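Local coordinates for hypothetical oxidoreductase ycnD (Bacillus subtilis, PDB 1ZCH), which uses NADH or NADPH in a flavin-dependent redox reaction with FMN and also reduces nitroaromatic compounds, quinones, chromates and azo dyes as a homodimer, at residues P174-Q178 against E179-H183; M98-N102 against G103-V107; E20-A23 against Q24-D28; A86-L90 against E91-D95. All blocks are in the same frame, centred on the assembly; numbering follows the deposited sequence. Where two conformers were deposited one is given.

Interaction 1. Residues P174-Q178 against E179-H183; sequences PRLPQ and EAVNH. With FMN (flavin mononucleotide), chain D.
Glu-179 folds back over the chain just before it: its side chain is bent at chi2 (61°), which returns OE2 to within 3.7 Å of Gln-178 CB and sets OE1 beside the ring of Pro-177. At Ala-180 the first turn closes, Ala-180 N donating to Pro-177 O at 2.9 Å. Val-181 brings CG2 to 3.8 Å from both CB and CD1 of Leu-176, the two side chains crossing at about a right angle. Val-181 N shares Gln-178 O with Asn-182 N, whose bond is the shorter and straighter (2.8 Å, 168°), so the Gln-178 carbonyl is gripped by two donors where the chain turns toward strand 182-184. A water bridges Gln-178 NE2 and Asn-182 OD1, while Asn-182 ND2 binds Thr-50 OG1 of the second subunit. His-183 NE2 reaches back to Ala-180 O at 2.9 Å. Upstream, Arg-175 turns the edge of its guanidinium to the FMN phosphate, NH1 and NH2 both donating to O1P, the latter at 2.7 Å. The segment 174-183 thus leads from the flavin site, past Tyr-200 and His-196 of helix 190-212, into strand 182-184, which pairs in parallel with a strand of the second subunit.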
loop_
_atom_site.group_PDB
_atom_site.type_symbol
_atom_site.label_atom_id
_atom_site.label_comp_id
_atom_site.label_asym_id
_atom_site.label_seq_id
_atom_site.Cartn_x
_atom_site.Cartn_y
_atom_site.Cartn_z
ATOM N N PRO A 174 -13.099 -0.646 16.537
ATOM C CA PRO A 174 -14.205 -0.505 15.584
ATOM C C PRO A 174 -13.817 0.233 14.306
ATOM O O PRO A 174 -13.042 1.190 14.341
ATOM C CB PRO A 174 -15.257 0.269 16.382
ATOM C CG PRO A 174 -14.984 -0.136 17.792
ATOM C CD PRO A 174 -13.474 -0.094 17.852
ATOM N N ARG A 175 -14.373 -0.213 13.184
ATOM C CA ARG A 175 -14.108 0.407 11.890
ATOM C C ARG A 175 -15.396 1.031 11.367
ATOM O O ARG A 175 -16.488 0.712 11.839
ATOM C CB ARG A 175 -13.621 -0.640 10.885
ATOM C CG ARG A 175 -12.306 -1.319 11.241
ATOM C CD ARG A 175 -11.167 -0.323 11.242
ATOM N NE ARG A 175 -9.863 -0.964 11.092
ATOM C CZ ARG A 175 -9.011 -1.204 12.085
ATOM N NH1 ARG A 175 -9.312 -0.864 13.335
ATOM N NH2 ARG A 175 -7.839 -1.767 11.818
ATOM N N LEU A 176 -15.260 1.929 10.400
ATOM C CA LEU A 176 -16.412 2.584 9.786
ATOM C C LEU A 176 -17.373 1.530 9.253
ATOM O O LEU A 176 -16.957 0.425 8.898
ATOM C CB LEU A 176 -15.956 3.456 8.613
ATOM C CG LEU A 176 -15.316 4.815 8.904
ATOM C CD1 LEU A 176 -14.446 5.234 7.727
ATOM C CD2 LEU A 176 -16.412 5.848 9.173
ATOM N N PRO A 177 -18.676 1.848 9.210
ATOM C CA PRO A 177 -19.641 0.874 8.691
ATOM C C PRO A 177 -19.198 0.500 7.276
ATOM O O PRO A 177 -18.728 1.355 6.521
ATOM C CB PRO A 177 -20.949 1.658 8.698
ATOM C CG PRO A 177 -20.794 2.536 9.898
ATOM C CD PRO A 177 -19.361 3.031 9.760
ATOM N N GLN A 178 -19.349 -0.769 6.917
ATOM C CA GLN A 178 -18.938 -1.241 5.601
ATOM C C GLN A 178 -19.481 -0.390 4.451
ATOM O O GLN A 178 -18.770 -0.111 3.483
ATOM C CB GLN A 178 -19.378 -2.693 5.432
ATOM C CG GLN A 178 -18.858 -3.372 4.189
ATOM C CD GLN A 178 -19.157 -4.854 4.198
ATOM O OE1 GLN A 178 -18.887 -5.540 5.185
ATOM N NE2 GLN A 178 -19.714 -5.359 3.103
ATOM N N GLU A 179 -20.737 0.031 4.563
ATOM C CA GLU A 179 -21.379 0.833 3.523
ATOM C C GLU A 179 -20.701 2.180 3.294
ATOM O O GLU A 179 -20.816 2.765 2.217
ATOM C CB GLU A 179 -22.851 1.070 3.873
ATOM C CG GLU A 179 -23.680 -0.194 4.023
ATOM C CD GLU A 179 -23.164 -1.103 5.129
ATOM O OE1 GLU A 179 -22.962 -0.616 6.266
ATOM O OE2 GLU A 179 -22.962 -2.308 4.855
ATOM N N ALA A 180 -19.997 2.670 4.307
ATOM C CA ALA A 180 -19.318 3.958 4.215
ATOM C C ALA A 180 -17.978 3.865 3.497
ATOM O O ALA A 180 -17.465 4.867 2.993
ATOM C CB ALA A 180 -19.108 4.529 5.611
ATOM N N VAL A 181 -17.424 2.657 3.448
ATOM C CA VAL A 181 -16.117 2.431 2.838
ATOM C C VAL A 181 -16.153 1.677 1.509
ATOM O O VAL A 181 -15.329 1.925 0.629
ATOM C CB VAL A 181 -15.201 1.679 3.835
ATOM C CG1 VAL A 181 -13.874 1.315 3.179
ATOM C CG2 VAL A 181 -14.963 2.556 5.064
ATOM N N ASN A 182 -17.095 0.750 1.376
ATOM C CA ASN A 182 -17.248 -0.026 0.146
ATOM C C ASN A 182 -18.536 0.459 -0.504
ATOM O O ASN A 182 -19.620 0.221 0.022
ATOM C CB ASN A 182 -17.369 -1.515 0.474
ATOM C CG ASN A 182 -17.566 -2.377 -0.760
ATOM O OD1 ASN A 182 -18.170 -3.446 -0.685
ATOM N ND2 ASN A 182 -17.046 -1.926 -1.899
ATOM N N HIS A 183 -18.413 1.147 -1.637
ATOM C CA HIS A 183 -19.578 1.682 -2.340
ATOM C C HIS A 183 -19.885 0.843 -3.574
ATOM O O HIS A 183 -18.971 0.376 -4.254
ATOM C CB HIS A 183 -19.317 3.131 -2.757
ATOM C CG HIS A 183 -18.893 4.018 -1.626
ATOM N ND1 HIS A 183 -18.421 5.298 -1.822
ATOM C CD2 HIS A 183 -18.870 3.809 -0.289
ATOM C CE1 HIS A 183 -18.124 5.838 -0.655
ATOM N NE2 HIS A 183 -18.386 4.957 0.293
HETATM N N1 FMN D . 0.690 3.627 15.347
HETATM C C2 FMN D . 1.575 4.187 16.194
HETATM O O2 FMN D . 1.559 3.967 17.376
HETATM N N3 FMN D . 2.602 5.082 15.732
HETATM C C4 FMN D . 2.738 5.410 14.378
HETATM O O4 FMN D . 3.620 6.176 14.033
HETATM C C4A FMN D . 1.790 4.795 13.442
HETATM N N5 FMN D . 1.862 5.082 12.102
HETATM C C5A FMN D . 1.074 4.348 11.235
HETATM C C6 FMN D . 1.302 4.518 9.827
HETATM C C7 FMN D . 0.594 3.782 8.882
HETATM C C7M FMN D . 0.916 3.950 7.411
HETATM C C8 FMN D . -0.447 2.831 9.316
HETATM C C8M FMN D . -1.213 1.976 8.339
HETATM C C9 FMN D . -0.718 2.672 10.704
HETATM C C9A FMN D . 0.041 3.410 11.674
HETATM N N10 FMN D . -0.099 3.238 13.130
HETATM C C10 FMN D . 0.759 3.870 13.995
HETATM C "C1'" FMN D . -1.164 2.321 13.656
HETATM C "C2'" FMN D . -2.591 2.964 13.600
HETATM O "O2'" FMN D . -2.716 3.878 14.698
HETATM C "C3'" FMN D . -3.615 1.821 13.691
HETATM O "O3'" FMN D . -3.452 0.977 12.534
HETATM C "C4'" FMN D . -5.067 2.359 13.710
HETATM O "O4'" FMN D . -5.315 3.143 14.881
HETATM C "C5'" FMN D . -6.011 1.168 13.629
HETATM O "O5'" FMN D . -5.920 0.330 14.950
HETATM P P FMN D . -5.514 -1.145 14.804
HETATM O O1P FMN D . -6.631 -1.909 14.274
HETATM O O2P FMN D . -5.169 -1.650 16.119
HETATM O O3P FMN D . -4.371 -1.281 13.910
HETATM O O HOH W 1 -19.957 -4.181 0.879
#

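Interaction 2. Residues M98-N102 against G103-V107; sequences MEITN and GLESV
Ile-100 and Gly-103 meet through a tight backbone turn, in which Gly-103 N gives a weak bond to Ile-100 O (3.5 Å, 147°). The preceding turn is firmer, with Asn-102 N on Glu-99 O at 2.9 Å, as expected of the 3-10 segment 100-101. Gly-103 then adopts an extended backbone, and helix 104-127 starts directly after it. Gly-103 O accepts from both N and OG of Ser-106, the hydroxyl at 2.8 Å and nearly in line with C=O. Ser-106 places OG between its own backbone N and carbonyl carbon (chi1 58°), the rotation that turns the hydroxyl back to this first turn. On the apolar side, Ile-100 holds CG1 anti to its backbone N (chi1 -167°), and a bend at chi2 brings CD1 to 3.8 Å from Glu-105 CG, while CG1 lies 4.0 Å from Ser-106 CB. The carboxylate of Glu-105 leads away, to Arg-139 and Tyr-232 of the second subunit. Across the loop, Asn-102 ND2 meets Glu-99 OE1 at 2.8 Å from above the carboxylate plane; Glu-99 OE2 has its salt bridge with Lys-97, and Asn-102 OD1 accepts a hydrogen bond from Lys-246 NZ. The chemistry is therefore divided: backbone and hydroxyl bonds shape the entry to the helix, the Ile-100 methyl packs on the aliphatic part of Glu-105, and the acidic end of Glu-105 serves the dimer interface.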
loop_
_atom_site.group_PDB
_atom_site.type_symbol
_atom_site.label_atom_id
_atom_site.label_comp_id
_atom_site.label_asym_id
_atom_site.label_seq_id
_atom_site.Cartn_x
_atom_site.Cartn_y
_atom_site.Cartn_z
ATOM N N MET A 98 16.435 8.056 -16.661
ATOM C CA MET A 98 15.192 7.713 -15.974
ATOM C C MET A 98 14.337 8.971 -15.840
ATOM O O MET A 98 14.748 9.949 -15.214
ATOM C CB MET A 98 15.504 7.117 -14.594
ATOM C CG MET A 98 14.279 6.728 -13.772
ATOM S SD MET A 98 14.726 5.707 -12.348
ATOM C CE MET A 98 15.540 6.918 -11.312
ATOM N N GLU A 99 13.152 8.945 -16.441
ATOM C CA GLU A 99 12.255 10.095 -16.411
ATOM C C GLU A 99 11.041 9.914 -15.510
ATOM O O GLU A 99 10.394 10.891 -15.139
ATOM C CB GLU A 99 11.767 10.423 -17.826
ATOM C CG GLU A 99 12.827 10.964 -18.780
ATOM C CD GLU A 99 13.388 12.310 -18.344
ATOM O OE1 GLU A 99 12.640 13.108 -17.740
ATOM O OE2 GLU A 99 14.577 12.579 -18.618
ATOM N N ILE A 100 10.724 8.673 -15.161
ATOM C CA ILE A 100 9.558 8.423 -14.323
ATOM C C ILE A 100 9.649 9.187 -12.999
ATOM O O ILE A 100 8.635 9.639 -12.460
ATOM C CB ILE A 100 9.375 6.895 -14.059
ATOM C CG1 ILE A 100 7.987 6.627 -13.466
ATOM C CG2 ILE A 100 10.467 6.379 -13.128
ATOM C CD1 ILE A 100 6.838 7.019 -14.386
ATOM N N THR A 101 10.864 9.360 -12.491
ATOM C CA THR A 101 11.057 10.067 -11.228
ATOM C C THR A 101 10.891 11.584 -11.325
ATOM O O THR A 101 11.028 12.295 -10.324
ATOM C CB THR A 101 12.434 9.764 -10.639
ATOM O OG1 THR A 101 13.431 9.900 -11.661
ATOM C CG2 THR A 101 12.461 8.352 -10.071
ATOM N N ASN A 102 10.589 12.081 -12.519
ATOM C CA ASN A 102 10.400 13.518 -12.695
ATOM C C ASN A 102 8.933 13.943 -12.636
ATOM O O ASN A 102 8.583 15.069 -12.993
ATOM C CB ASN A 102 11.046 13.976 -14.006
ATOM C CG ASN A 102 12.564 13.902 -13.950
ATOM O OD1 ASN A 102 13.169 14.259 -12.940
ATOM N ND2 ASN A 102 13.183 13.445 -15.033
ATOM N N GLY A 103 8.086 13.034 -12.167
ATOM C CA GLY A 103 6.667 13.311 -12.033
ATOM C C GLY A 103 6.130 12.534 -10.846
ATOM O O GLY A 103 6.717 11.526 -10.454
ATOM N N LEU A 104 5.023 12.993 -10.268
ATOM C CA LEU A 104 4.438 12.327 -9.107
ATOM C C LEU A 104 3.978 10.889 -9.339
ATOM O O LEU A 104 3.728 10.156 -8.384
ATOM C CB LEU A 104 3.280 13.165 -8.550
ATOM C CG LEU A 104 3.731 14.451 -7.840
ATOM C CD1 LEU A 104 2.528 15.289 -7.437
ATOM C CD2 LEU A 104 4.560 14.082 -6.615
ATOM N N GLU A 105 3.874 10.471 -10.597
ATOM C CA GLU A 105 3.461 9.098 -10.884
ATOM C C GLU A 105 4.414 8.126 -10.181
ATOM O O GLU A 105 3.985 7.100 -9.653
ATOM C CB GLU A 105 3.465 8.843 -12.397
ATOM C CG GLU A 105 3.348 7.371 -12.821
ATOM C CD GLU A 105 2.062 6.688 -12.355
ATOM O OE1 GLU A 105 1.122 7.380 -11.905
ATOM O OE2 GLU A 105 1.989 5.443 -12.455
ATOM N N SER A 106 5.704 8.458 -10.172
ATOM C CA SER A 106 6.706 7.608 -9.527
ATOM C C SER A 106 6.436 7.516 -8.027
ATOM O O SER A 106 6.588 6.454 -7.422
ATOM C CB SER A 106 8.114 8.166 -9.762
ATOM O OG SER A 106 8.228 9.488 -9.265
ATOM N N VAL A 107 6.030 8.636 -7.436
ATOM C CA VAL A 107 5.734 8.682 -6.010
ATOM C C VAL A 107 4.533 7.787 -5.701
ATOM O O VAL A 107 4.534 7.055 -4.709
ATOM C CB VAL A 107 5.447 10.137 -5.550
ATOM C CG1 VAL A 107 4.923 10.153 -4.112
ATOM C CG2 VAL A 107 6.730 10.972 -5.656
#

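Interaction 3. Residues E20-A23 against Q24-D28; sequences EPVA and QEQLD
Val-22 and Ala-23 meet Gln-26 and Leu-27 at a helix N terminus, where Ala-23 is the N-cap of helix 24-36 in the nitroreductase fold. The evidence is the Ala-23 carbonyl: Leu-27 N donates to its O at 3.1 Å and 161°, while Gln-26 N adds a weak bond. Beside this turn Val-22 crosses Leu-27 at about a right angle, CG1 lying 3.8 Å from CD2. Both side chains also touch Val-75, so the contact seats the start of the helix on strand 75-82. On the other flank Gln-26 runs back toward the loop, its CG anti to the carbonyl carbon (chi1 -64°) and the chain extended beyond it, with CG 4.1 Å from Ala-23 CB. Its OE1 takes a hydrogen from a water that also accepts from Ala-23 N (3.0 Å) and donates to Pro-21 O. Replacing Gln-26 with a leucine would probably leave this water without one of its acceptors and weaken the polar tie between the helix and the incoming loop. At the first helical residue, Gln-24 bends at chi2 and sets NE2 2.6 Å from OD1 of Asp-28, one turn on, approaching from above the carboxylate plane.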
loop_
_atom_site.group_PDB
_atom_site.type_symbol
_atom_site.label_atom_id
_atom_site.label_comp_id
_atom_site.label_asym_id
_atom_site.label_seq_id
_atom_site.Cartn_x
_atom_site.Cartn_y
_atom_site.Cartn_z
ATOM N N GLU A 20 11.281 -11.414 24.001
ATOM C CA GLU A 20 11.509 -12.634 23.230
ATOM C C GLU A 20 11.973 -12.272 21.822
ATOM O O GLU A 20 11.381 -11.417 21.165
ATOM C CB GLU A 20 10.216 -13.455 23.143
ATOM C CG GLU A 20 10.421 -14.927 22.789
ATOM C CD GLU A 20 9.118 -15.646 22.470
ATOM O OE1 GLU A 20 8.085 -15.319 23.091
ATOM O OE2 GLU A 20 9.128 -16.548 21.606
ATOM N N PRO A 21 13.039 -12.926 21.338
ATOM C CA PRO A 21 13.538 -12.626 19.994
ATOM C C PRO A 21 12.624 -13.158 18.897
ATOM O O PRO A 21 11.819 -14.058 19.124
ATOM C CB PRO A 21 14.902 -13.307 19.982
ATOM C CG PRO A 21 14.660 -14.518 20.828
ATOM C CD PRO A 21 13.877 -13.947 21.993
ATOM N N VAL A 22 12.743 -12.579 17.708
ATOM C CA VAL A 22 11.955 -13.028 16.570
ATOM C C VAL A 22 12.905 -13.885 15.743
ATOM O O VAL A 22 13.945 -13.406 15.287
ATOM C CB VAL A 22 11.451 -11.842 15.718
ATOM C CG1 VAL A 22 10.733 -12.361 14.479
ATOM C CG2 VAL A 22 10.505 -10.977 16.546
ATOM N N ALA A 23 12.551 -15.155 15.571
ATOM C CA ALA A 23 13.378 -16.092 14.818
ATOM C C ALA A 23 13.651 -15.642 13.387
ATOM O O ALA A 23 12.760 -15.138 12.695
ATOM C CB ALA A 23 12.725 -17.474 14.814
ATOM N N GLN A 24 14.891 -15.835 12.946
ATOM C CA GLN A 24 15.291 -15.462 11.594
ATOM C C GLN A 24 14.397 -16.155 10.576
ATOM O O GLN A 24 14.031 -15.570 9.559
ATOM C CB GLN A 24 16.751 -15.857 11.345
ATOM C CG GLN A 24 17.228 -15.622 9.919
ATOM C CD GLN A 24 17.083 -14.175 9.492
ATOM O OE1 GLN A 24 17.571 -13.269 10.164
ATOM N NE2 GLN A 24 16.412 -13.949 8.367
ATOM N N GLU A 25 14.046 -17.405 10.857
ATOM C CA GLU A 25 13.197 -18.172 9.957
ATOM C C GLU A 25 11.852 -17.493 9.743
ATOM O O GLU A 25 11.313 -17.517 8.637
ATOM C CB GLU A 25 12.971 -19.581 10.505
ATOM C CG GLU A 25 12.389 -20.542 9.484
ATOM C CD GLU A 25 12.201 -21.942 10.040
ATOM O OE1 GLU A 25 13.014 -22.356 10.892
ATOM O OE2 GLU A 25 11.251 -22.631 9.614
ATOM N N GLN A 26 11.307 -16.896 10.800
ATOM C CA GLN A 26 10.021 -16.217 10.687
ATOM C C GLN A 26 10.184 -14.948 9.857
ATOM O O GLN A 26 9.332 -14.629 9.027
ATOM C CB GLN A 26 9.458 -15.885 12.074
ATOM C CG GLN A 26 9.135 -17.125 12.911
ATOM C CD GLN A 26 8.432 -16.788 14.214
ATOM O OE1 GLN A 26 8.862 -15.906 14.955
ATOM N NE2 GLN A 26 7.349 -17.497 14.502
ATOM N N LEU A 27 11.279 -14.226 10.078
ATOM C CA LEU A 27 11.534 -13.018 9.311
ATOM C C LEU A 27 11.666 -13.379 7.832
ATOM O O LEU A 27 11.186 -12.650 6.964
ATOM C CB LEU A 27 12.808 -12.324 9.807
ATOM C CG LEU A 27 12.709 -11.667 11.189
ATOM C CD1 LEU A 27 14.046 -11.032 11.566
ATOM C CD2 LEU A 27 11.607 -10.613 11.171
ATOM N N ASP A 28 12.305 -14.510 7.541
ATOM C CA ASP A 28 12.460 -14.935 6.150
ATOM C C ASP A 28 11.100 -15.175 5.505
ATOM O O ASP A 28 10.873 -14.802 4.355
ATOM C CB ASP A 28 13.286 -16.224 6.042
ATOM C CG ASP A 28 14.744 -16.026 6.407
ATOM O OD1 ASP A 28 15.277 -14.917 6.189
ATOM O OD2 ASP A 28 15.366 -16.993 6.896
HETATM O O HOH W 2 10.020 -15.900 17.083
#

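Interaction 4. Residues A86-L90 against E91-D95; sequences AKIAL and EDLHD
Lys-87 passes obliquely over the carboxylate of Glu-91, CG standing 3.5 Å from OE1, and then turns its ammonium group onto the same oxygen. The salt bridge from NZ to OE1 measures 2.7 Å, with NZ 42° out of the carboxylate plane. Bends at chi3 (113°) and chi4 (65°) curl the lysine round to make it; Glu-91 is extended beyond CG. One water accepts from Lys-87 NZ and donates to Asp-92 OD1, joining a second acid to the cluster although NZ and OD1 are 4.1 Å apart. The backbone keeps the i to i+4 pairing at Glu-91 N to Lys-87 O (2.8 Å), but Ile-88 O then receives Leu-93 N at 3.0 Å, together with a weak bond from Asp-92 N. That i to i+5 bond marks a pi-type widening near the end of helix 84-94. Beyond it the His-94 ring turns an edge to Ala-89 O, CD2 at 3.0 Å, while NE2 is hydrogen-bonded to Ser-221 OG of the second subunit. An alanine in place of Glu-91 is likely to leave Lys-87 without its salt-bridge mate and its ammonium group freer to turn. With two acids about one lysine, the cluster probably stabilises the protonated amine and binds successive helical turns by charge as well as backbone bonds.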
loop_
_atom_site.group_PDB
_atom_site.type_symbol
_atom_site.label_atom_id
_atom_site.label_comp_id
_atom_site.label_asym_id
_atom_site.label_seq_id
_atom_site.Cartn_x
_atom_site.Cartn_y
_atom_site.Cartn_z
ATOM N N ALA A 86 15.834 0.831 -10.093
ATOM C CA ALA A 86 15.383 1.229 -11.426
ATOM C C ALA A 86 16.460 2.125 -12.039
ATOM O O ALA A 86 16.739 2.051 -13.237
ATOM C CB ALA A 86 14.058 1.995 -11.340
ATOM N N LYS A 87 17.064 2.978 -11.216
ATOM C CA LYS A 87 18.113 3.865 -11.707
ATOM C C LYS A 87 19.259 3.024 -12.262
ATOM O O LYS A 87 19.788 3.306 -13.338
ATOM C CB LYS A 87 18.646 4.754 -10.585
ATOM C CG LYS A 87 19.731 5.720 -11.048
ATOM C CD LYS A 87 20.516 6.268 -9.875
ATOM C CE LYS A 87 21.955 5.782 -9.901
ATOM N NZ LYS A 87 22.699 6.312 -11.080
ATOM N N ILE A 88 19.646 1.994 -11.513
ATOM C CA ILE A 88 20.725 1.109 -11.939
ATOM C C ILE A 88 20.362 0.445 -13.262
ATOM O O ILE A 88 21.179 0.380 -14.186
ATOM C CB ILE A 88 20.989 0.015 -10.887
ATOM C CG1 ILE A 88 21.552 0.653 -9.611
ATOM C CG2 ILE A 88 21.940 -1.043 -11.455
ATOM C CD1 ILE A 88 21.659 -0.301 -8.433
ATOM N N ALA A 89 19.129 -0.044 -13.346
ATOM C CA ALA A 89 18.654 -0.707 -14.556
ATOM C C ALA A 89 18.690 0.204 -15.781
ATOM O O ALA A 89 19.178 -0.187 -16.840
ATOM C CB ALA A 89 17.233 -1.224 -14.339
ATOM N N LEU A 90 18.166 1.417 -15.643
ATOM C CA LEU A 90 18.137 2.342 -16.773
ATOM C C LEU A 90 19.469 2.993 -17.111
ATOM O O LEU A 90 19.962 2.877 -18.235
ATOM C CB LEU A 90 17.098 3.442 -16.543
ATOM C CG LEU A 90 15.649 3.104 -16.915
ATOM C CD1 LEU A 90 15.086 2.060 -15.957
ATOM C CD2 LEU A 90 14.820 4.372 -16.879
ATOM N N GLU A 91 20.047 3.676 -16.133
ATOM C CA GLU A 91 21.297 4.391 -16.341
ATOM C C GLU A 91 22.549 3.538 -16.470
ATOM O O GLU A 91 23.340 3.725 -17.395
ATOM C CB GLU A 91 21.505 5.403 -15.212
ATOM C CG GLU A 91 20.388 6.423 -15.081
ATOM C CD GLU A 91 20.693 7.480 -14.039
ATOM O OE1 GLU A 91 21.771 7.410 -13.407
ATOM O OE2 GLU A 91 19.855 8.382 -13.849
ATOM N N ASP A 92 22.733 2.605 -15.545
ATOM C CA ASP A 92 23.928 1.780 -15.553
ATOM C C ASP A 92 23.924 0.574 -16.481
ATOM O O ASP A 92 24.950 0.254 -17.084
ATOM C CB ASP A 92 24.248 1.333 -14.125
ATOM C CG ASP A 92 24.311 2.499 -13.153
ATOM O OD1 ASP A 92 24.581 3.635 -13.602
ATOM O OD2 ASP A 92 24.104 2.283 -11.942
ATOM N N LEU A 93 22.785 -0.093 -16.616
ATOM C CA LEU A 93 22.736 -1.276 -17.468
ATOM C C LEU A 93 22.272 -1.039 -18.902
ATOM O O LEU A 93 22.499 -1.882 -19.771
ATOM C CB LEU A 93 21.854 -2.349 -16.818
ATOM C CG LEU A 93 22.241 -2.785 -15.399
ATOM C CD1 LEU A 93 21.373 -3.969 -14.972
ATOM C CD2 LEU A 93 23.712 -3.172 -15.357
ATOM N N HIS A 94 21.635 0.097 -19.164
ATOM C CA HIS A 94 21.143 0.367 -20.512
ATOM C C HIS A 94 21.381 1.782 -21.026
ATOM O O HIS A 94 20.901 2.148 -22.101
ATOM C CB HIS A 94 19.658 0.013 -20.577
ATOM C CG HIS A 94 19.387 -1.431 -20.292
ATOM N ND1 HIS A 94 19.730 -2.437 -21.170
ATOM C CD2 HIS A 94 18.885 -2.044 -19.194
ATOM C CE1 HIS A 94 19.453 -3.608 -20.623
ATOM N NE2 HIS A 94 18.940 -3.397 -19.425
ATOM N N ASP A 95 22.136 2.566 -20.263
ATOM C CA ASP A 95 22.468 3.938 -20.634
ATOM C C ASP A 95 21.261 4.744 -21.105
ATOM O O ASP A 95 21.288 5.377 -22.163
ATOM C CB ASP A 95 23.553 3.935 -21.715
ATOM C CG ASP A 95 24.127 5.319 -21.968
ATOM O OD1 ASP A 95 24.153 6.137 -21.022
ATOM O OD2 ASP A 95 24.566 5.582 -23.109
HETATM O O HOH W 3 24.888 6.185 -12.538
#

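From the N terminus, interaction 3 comes first, joining a loop to the start of helix 24-36 beside strand 75-82. Interaction 4 closes turns near the end of helix 84-94, and interaction 2 follows where the next loop enters helix 104-127. Interaction 1 comes last, leading from the FMN site into strand 182-184. All four are local and in series, so none nests in or crosses another. Interactions 2 and 4 touch directly: Met-98 CA lies 3.5 Å from Leu-90 CD2, packing the connecting loop on the helix it has left. The centre of interaction 1 is about 33 Å from that of interaction 2; both, like interaction 4, reach the second subunit.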